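Local coordinates for extracellular solute-binding protein family 1 (Arthrobacter chlorophenolicus, PDB 4R2F), which binds laminaribiose and probably serves as the extracellular sugar-binding component of an ABC-type transporter, at residues V96-G101 with N311-Y316; I113-K118 with G145-P150. One frame throughout, in Å; residues are numbered along the deposited sequence.

Interaction 1 (V96-G101 with N311-Y316); sequences VSTGGG and NNIMMY. With BGC (beta-D-glucopyranose), chain B.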
loop_
_atom_site.group_PDB
_atom_site.type_symbol
_atom_site.label_atom_id
_atom_site.label_comp_id
_atom_site.label_asym_id
_atom_site.label_seq_id
_atom_site.Cartn_x
_atom_site.Cartn_y
_atom_site.Cartn_z
ATOM N N VAL A 96 18.665 8.149 -3.941
ATOM C CA VAL A 96 17.949 6.919 -3.667
ATOM C C VAL A 96 16.686 7.233 -2.888
ATOM O O VAL A 96 16.672 8.137 -2.044
ATOM C CB VAL A 96 18.783 5.980 -2.763
ATOM C CG1 VAL A 96 18.086 4.638 -2.575
ATOM C CG2 VAL A 96 20.182 5.788 -3.321
ATOM N N SER A 97 15.635 6.459 -3.128
ATOM C CA SER A 97 14.416 6.612 -2.362
ATOM C C SER A 97 13.531 5.387 -2.320
ATOM O O SER A 97 13.607 4.477 -3.176
ATOM C CB SER A 97 13.583 7.806 -2.901
ATOM O OG SER A 97 12.716 7.442 -3.961
ATOM N N THR A 98 12.676 5.375 -1.306
ATOM C CA THR A 98 11.437 4.625 -1.355
ATOM C C THR A 98 10.359 5.596 -1.847
ATOM O O THR A 98 10.653 6.708 -2.282
ATOM C CB THR A 98 11.054 4.052 0.014
ATOM O OG1 THR A 98 10.821 5.119 0.963
ATOM C CG2 THR A 98 12.145 3.178 0.511
ATOM N N GLY A 99 9.119 5.173 -1.835
ATOM C CA GLY A 99 8.043 6.053 -2.295
ATOM C C GLY A 99 6.910 5.223 -2.817
ATOM O O GLY A 99 6.666 4.118 -2.334
ATOM N N GLY A 100 6.220 5.753 -3.815
ATOM C CA GLY A 100 5.077 5.090 -4.364
ATOM C C GLY A 100 5.432 3.734 -4.935
ATOM O O GLY A 100 6.548 3.505 -5.388
ATOM N N GLY A 101 4.463 2.828 -4.903
ATOM C CA GLY A 101 4.647 1.467 -5.412
ATOM C C GLY A 101 5.078 1.393 -6.865
ATOM O O GLY A 101 5.783 0.467 -7.230
ATOM N N ASN A 311 6.207 -2.710 -3.075
ATOM C CA ASN A 311 7.063 -1.561 -2.832
ATOM C C ASN A 311 8.531 -1.845 -3.039
ATOM O O ASN A 311 9.006 -2.973 -2.856
ATOM C CB ASN A 311 6.817 -0.998 -1.439
ATOM C CG ASN A 311 5.467 -0.323 -1.342
ATOM O OD1 ASN A 311 5.103 0.467 -2.211
ATOM N ND2 ASN A 311 4.709 -0.642 -0.303
ATOM N N ASN A 312 9.247 -0.800 -3.405
ATOM C CA ASN A 312 10.583 -0.954 -3.967
ATOM C C ASN A 312 11.470 0.256 -3.680
ATOM O O ASN A 312 10.989 1.342 -3.356
ATOM C CB ASN A 312 10.466 -1.175 -5.488
ATOM C CG ASN A 312 9.587 -0.139 -6.174
ATOM O OD1 ASN A 312 8.346 -0.328 -6.345
ATOM N ND2 ASN A 312 10.187 0.968 -6.544
ATOM N N ILE A 313 12.778 0.011 -3.733
ATOM C CA ILE A 313 13.781 1.025 -3.560
ATOM C C ILE A 313 14.346 1.331 -4.910
ATOM O O ILE A 313 14.734 0.420 -5.660
ATOM C CB ILE A 313 14.946 0.567 -2.641
ATOM C CG1 ILE A 313 14.398 0.118 -1.293
ATOM C CG2 ILE A 313 15.968 1.682 -2.421
ATOM C CD1 ILE A 313 15.468 -0.300 -0.306
ATOM N N MET A 314 14.467 2.627 -5.171
ATOM C CA MET A 314 14.813 3.128 -6.474
ATOM C C MET A 314 15.989 4.082 -6.390
ATOM O O MET A 314 16.226 4.753 -5.382
ATOM C CB MET A 314 13.577 3.770 -7.154
ATOM C CG MET A 314 13.011 5.032 -6.567
ATOM S SD MET A 314 11.286 5.291 -7.013
ATOM C CE MET A 314 10.506 4.373 -5.704
ATOM N N MET A 315 16.774 4.068 -7.448
ATOM C CA MET A 315 17.946 4.926 -7.567
ATOM C C MET A 315 17.681 5.913 -8.714
ATOM O O MET A 315 16.933 5.592 -9.636
ATOM C CB MET A 315 19.199 4.058 -7.874
ATOM C CG MET A 315 19.725 3.192 -6.749
ATOM S SD MET A 315 21.237 2.285 -7.147
ATOM C CE MET A 315 20.600 1.247 -8.420
ATOM N N TYR A 316 18.299 7.092 -8.655
ATOM C CA TYR A 316 18.079 8.171 -9.618
ATOM C C TYR A 316 19.370 8.608 -10.291
ATOM O O TYR A 316 20.446 8.473 -9.708
ATOM C CB TYR A 316 17.512 9.395 -8.901
ATOM C CG TYR A 316 16.165 9.171 -8.241
ATOM C CD1 TYR A 316 16.064 8.543 -7.015
ATOM C CD2 TYR A 316 15.006 9.581 -8.857
ATOM C CE1 TYR A 316 14.836 8.334 -6.413
ATOM C CE2 TYR A 316 13.773 9.382 -8.270
ATOM C CZ TYR A 316 13.681 8.767 -7.042
ATOM O OH TYR A 316 12.438 8.603 -6.448
HETATM C C2 BGC B . 1.503 1.901 -0.697
HETATM C C3 BGC B . 2.270 2.419 -1.914
HETATM C C4 BGC B . 1.419 3.429 -2.671
HETATM C C5 BGC B . 0.966 4.539 -1.732
HETATM C C6 BGC B . 0.002 5.515 -2.420
HETATM C C1 BGC B . 1.207 3.120 0.161
HETATM O O2 BGC B . 2.270 0.944 0.025
HETATM O O3 BGC B . 2.627 1.338 -2.775
HETATM O O4 BGC B . 2.193 4.035 -3.698
HETATM O O5 BGC B . 0.327 3.984 -0.577
HETATM O O6 BGC B . -1.227 4.876 -2.830
HETATM O O HOH W 1 9.008 2.054 -1.504
HETATM O O HOH W 2 7.352 1.481 -3.475
#
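Ser97 and Met314 form an antiparallel hydrogen-bonded pair: Ser97 N donates to Met314 O, and Met314 N returns the bond to Ser97 O at 2.9 Å. Beyond Ser97 the first chain leaves the strand, and the next four residues turn toward the sugar. With chi1 at 87°, Ser97 OG sits between its own backbone N and carbonyl carbon. There it donates to Thr98 O and accepts from Tyr316 OH at 2.8 Å, so the hydroxyl is gripped from two directions. The phenol presents its edge, CE1 and OH, to Ser97, and CD1 lies near Val96 N. A phenylalanine in place of Tyr316 would probably leave Ser97 OG without the donor at this edge, with only its bond to Thr98 O still orienting it among the bonds described here. The Met314 side chain lies along the same face; its CG packs 3.6 Å from Ser97 OG, and the bend at chi3 (87°) brings CE against the Thr98 backbone. On the other face Val96 CG1 meets Ile313 CG2 at 3.6 Å, the two side chains crossing at a slant.

At the sugar end, the Asn311 amide grips one glucose twice: OD1 accepts from O3 at 2.7 Å, while ND2 donates to O2 in a nearly straight bond (166°). Gly101 N adds a bond to O4; a side chain on Gly101 would run into O3. Two waters bridge the diverging chains: one joins Gly99 N to Asn312 O, the other lies between Gly99 O on one side and Asn311 OD1 and Asn312 N on the other.

Strand 96-97 lies between strands 40-44 and 306-316. Helix 322-335 covers the Val96 and Met315 face, helix 103-109 the Ser97 and Met314 face, and strand 145-161 flanks Asn311 and Ile313.

Interaction 2 (I113-K118 with G145-P150); sequences IAYADK and GYVAVP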
loop_
_atom_site.group_PDB
_atom_site.type_symbol
_atom_site.label_atom_id
_atom_site.label_comp_id
_atom_site.label_asym_id
_atom_site.label_seq_id
_atom_site.Cartn_x
_atom_site.Cartn_y
_atom_site.Cartn_z
ATOM N N ILE A 113 15.547 7.589 -13.753
ATOM C CA ILE A 113 15.886 6.452 -12.908
ATOM C C ILE A 113 17.295 5.950 -13.235
ATOM O O ILE A 113 17.757 6.086 -14.360
ATOM C CB ILE A 113 14.830 5.339 -13.097
ATOM C CG1 ILE A 113 14.538 4.631 -11.783
ATOM C CG2 ILE A 113 15.235 4.356 -14.198
ATOM C CD1 ILE A 113 13.714 5.481 -10.833
ATOM N N ALA A 114 17.983 5.384 -12.247
ATOM C CA ALA A 114 19.193 4.587 -12.508
ATOM C C ALA A 114 18.877 3.095 -12.366
ATOM O O ALA A 114 18.417 2.666 -11.309
ATOM C CB ALA A 114 20.301 4.987 -11.552
ATOM N N TYR A 115 19.121 2.317 -13.421
ATOM C CA TYR A 115 18.775 0.900 -13.443
ATOM C C TYR A 115 19.564 0.182 -12.367
ATOM O O TYR A 115 20.709 0.526 -12.107
ATOM C CB TYR A 115 19.032 0.276 -14.835
ATOM C CG TYR A 115 18.100 0.826 -15.872
ATOM C CD1 TYR A 115 16.763 0.499 -15.851
ATOM C CD2 TYR A 115 18.545 1.710 -16.856
ATOM C CE1 TYR A 115 15.875 1.037 -16.776
ATOM C CE2 TYR A 115 17.664 2.239 -17.796
ATOM C CZ TYR A 115 16.332 1.915 -17.739
ATOM O OH TYR A 115 15.429 2.452 -18.647
ATOM N N ALA A 116 18.922 -0.804 -11.749
ATOM C CA ALA A 116 19.464 -1.514 -10.602
ATOM C C ALA A 116 20.201 -2.808 -10.924
ATOM O O ALA A 116 20.444 -3.619 -10.019
ATOM C CB ALA A 116 18.331 -1.793 -9.618
ATOM N N ASP A 117 20.608 -2.985 -12.177
ATOM C CA ASP A 117 21.237 -4.233 -12.613
ATOM C C ASP A 117 22.494 -4.556 -11.813
ATOM O O ASP A 117 22.707 -5.702 -11.459
ATOM C CB ASP A 117 21.582 -4.187 -14.105
ATOM C CG ASP A 117 20.350 -4.055 -14.975
ATOM O OD1 ASP A 117 19.356 -3.463 -14.521
ATOM O OD2 ASP A 117 20.363 -4.541 -16.107
ATOM N N LYS A 118 23.324 -3.553 -11.544
ATOM C CA LYS A 118 24.559 -3.774 -10.790
ATOM C C LYS A 118 24.272 -4.143 -9.335
ATOM O O LYS A 118 25.011 -4.916 -8.739
ATOM C CB LYS A 118 25.488 -2.544 -10.871
ATOM C CG LYS A 118 26.191 -2.332 -12.214
ATOM C CD LYS A 118 27.494 -3.121 -12.378
ATOM C CE LYS A 118 28.572 -2.749 -11.360
ATOM N NZ LYS A 118 28.645 -3.681 -10.190
ATOM N N GLY A 145 16.527 -2.733 -18.271
ATOM C CA GLY A 145 17.090 -3.081 -16.976
ATOM C C GLY A 145 16.026 -3.200 -15.891
ATOM O O GLY A 145 14.830 -3.045 -16.136
ATOM N N TYR A 146 16.481 -3.459 -14.680
ATOM C CA TYR A 146 15.633 -3.441 -13.477
ATOM C C TYR A 146 15.355 -2.014 -13.034
ATOM O O TYR A 146 16.303 -1.255 -12.755
ATOM C CB TYR A 146 16.350 -4.178 -12.350
ATOM C CG TYR A 146 16.335 -5.654 -12.586
ATOM C CD1 TYR A 146 15.251 -6.407 -12.174
ATOM C CD2 TYR A 146 17.384 -6.297 -13.233
ATOM C CE1 TYR A 146 15.193 -7.751 -12.405
ATOM C CE2 TYR A 146 17.344 -7.662 -13.463
ATOM C CZ TYR A 146 16.236 -8.373 -13.052
ATOM O OH TYR A 146 16.143 -9.710 -13.262
ATOM N N VAL A 147 14.085 -1.623 -12.975
ATOM C CA VAL A 147 13.785 -0.239 -12.627
ATOM C C VAL A 147 13.957 0.059 -11.126
ATOM O O VAL A 147 14.103 1.212 -10.740
ATOM C CB VAL A 147 12.392 0.225 -13.097
ATOM C CG1 VAL A 147 12.214 -0.007 -14.586
ATOM C CG2 VAL A 147 11.298 -0.438 -12.311
ATOM N N ALA A 148 13.945 -0.980 -10.294
ATOM C CA ALA A 148 14.030 -0.842 -8.836
ATOM C C ALA A 148 14.208 -2.221 -8.232
ATOM O O ALA A 148 14.203 -3.220 -8.954
ATOM C CB ALA A 148 12.752 -0.201 -8.281
ATOM N N VAL A 149 14.351 -2.271 -6.908
ATOM C CA VAL A 149 14.504 -3.535 -6.176
ATOM C C VAL A 149 13.419 -3.628 -5.101
ATOM O O VAL A 149 13.238 -2.686 -4.314
ATOM C CB VAL A 149 15.903 -3.599 -5.531
ATOM C CG1 VAL A 149 16.087 -4.889 -4.770
ATOM C CG2 VAL A 149 16.982 -3.443 -6.581
ATOM N N PRO A 150 12.702 -4.765 -5.037
ATOM C CA PRO A 150 11.648 -4.852 -4.022
ATOM C C PRO A 150 12.164 -4.804 -2.605
ATOM O O PRO A 150 13.242 -5.313 -2.345
ATOM C CB PRO A 150 11.022 -6.232 -4.279
ATOM C CG PRO A 150 12.129 -7.026 -4.908
ATOM C CD PRO A 150 12.838 -6.035 -5.780
HETATM O O HOH W 3 16.489 1.952 -9.382
#
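Gly145 passes beneath the Tyr115 ring, its N over one face and its CA 3.8 Å from CD1. A side chain here would strike both that ring and the Asp117 carboxylate. At Tyr146 the backbone is held at both ends. Its N donates to Asp117 OD1 at 2.9 Å, meeting the syn side 19° out of the carboxylate plane, a position Asp117 reaches with CG beside its own N (chi1 -63°). Its carbonyl O accepts from Ala116 N at 2.8 Å, in the carbonyl plane and nearly straight (170°), and also lies at the edge of the Tyr115 ring. The edge of the Tyr146 ring, at CD2, borders Asp117 OD1. Val147 O takes a proton from a water that also donates to Ala114 O, and Ile113 CG1 packs 3.6 Å from the same carbonyl. Past Ala148, Val149 CG2 reaches Ala116 CB at 3.7 Å.

Ala116 is at the N-cap position of helix 117-126, and the two bonds to Tyr146 tie this strand-to-helix turn to the start of strand 145-161. The turn, leading out of the short strand 113-114, packs beside the mixed sheet of the solute-binding fold, with the Ala148 side chain about 12 Å from a bound glucose.

How the interactions relate
Strand 306-316, one half of interaction 1, also borders both segments of interaction 2: Ile313 N probably bonds to Val149 O, and Met315 O to Ala114 N, each at 2.8 Å, which places strands 145-161 and 113-114 in the same sheet as interaction 1. Along the chain, interaction 2 is nested within the loop that interaction 1 closes. Interaction 1 is buried throughout and runs from regular strand pairing into the glycan pocket, where amide and backbone groups meet sugar hydroxyls. Interaction 2 is also largely buried but lies farther from the centre of the chain, with Tyr115, Asp117 and Tyr146 partly exposed; it relies on one carboxylate-to-backbone bond, one backbone bond and small apolar contacts around a helix start.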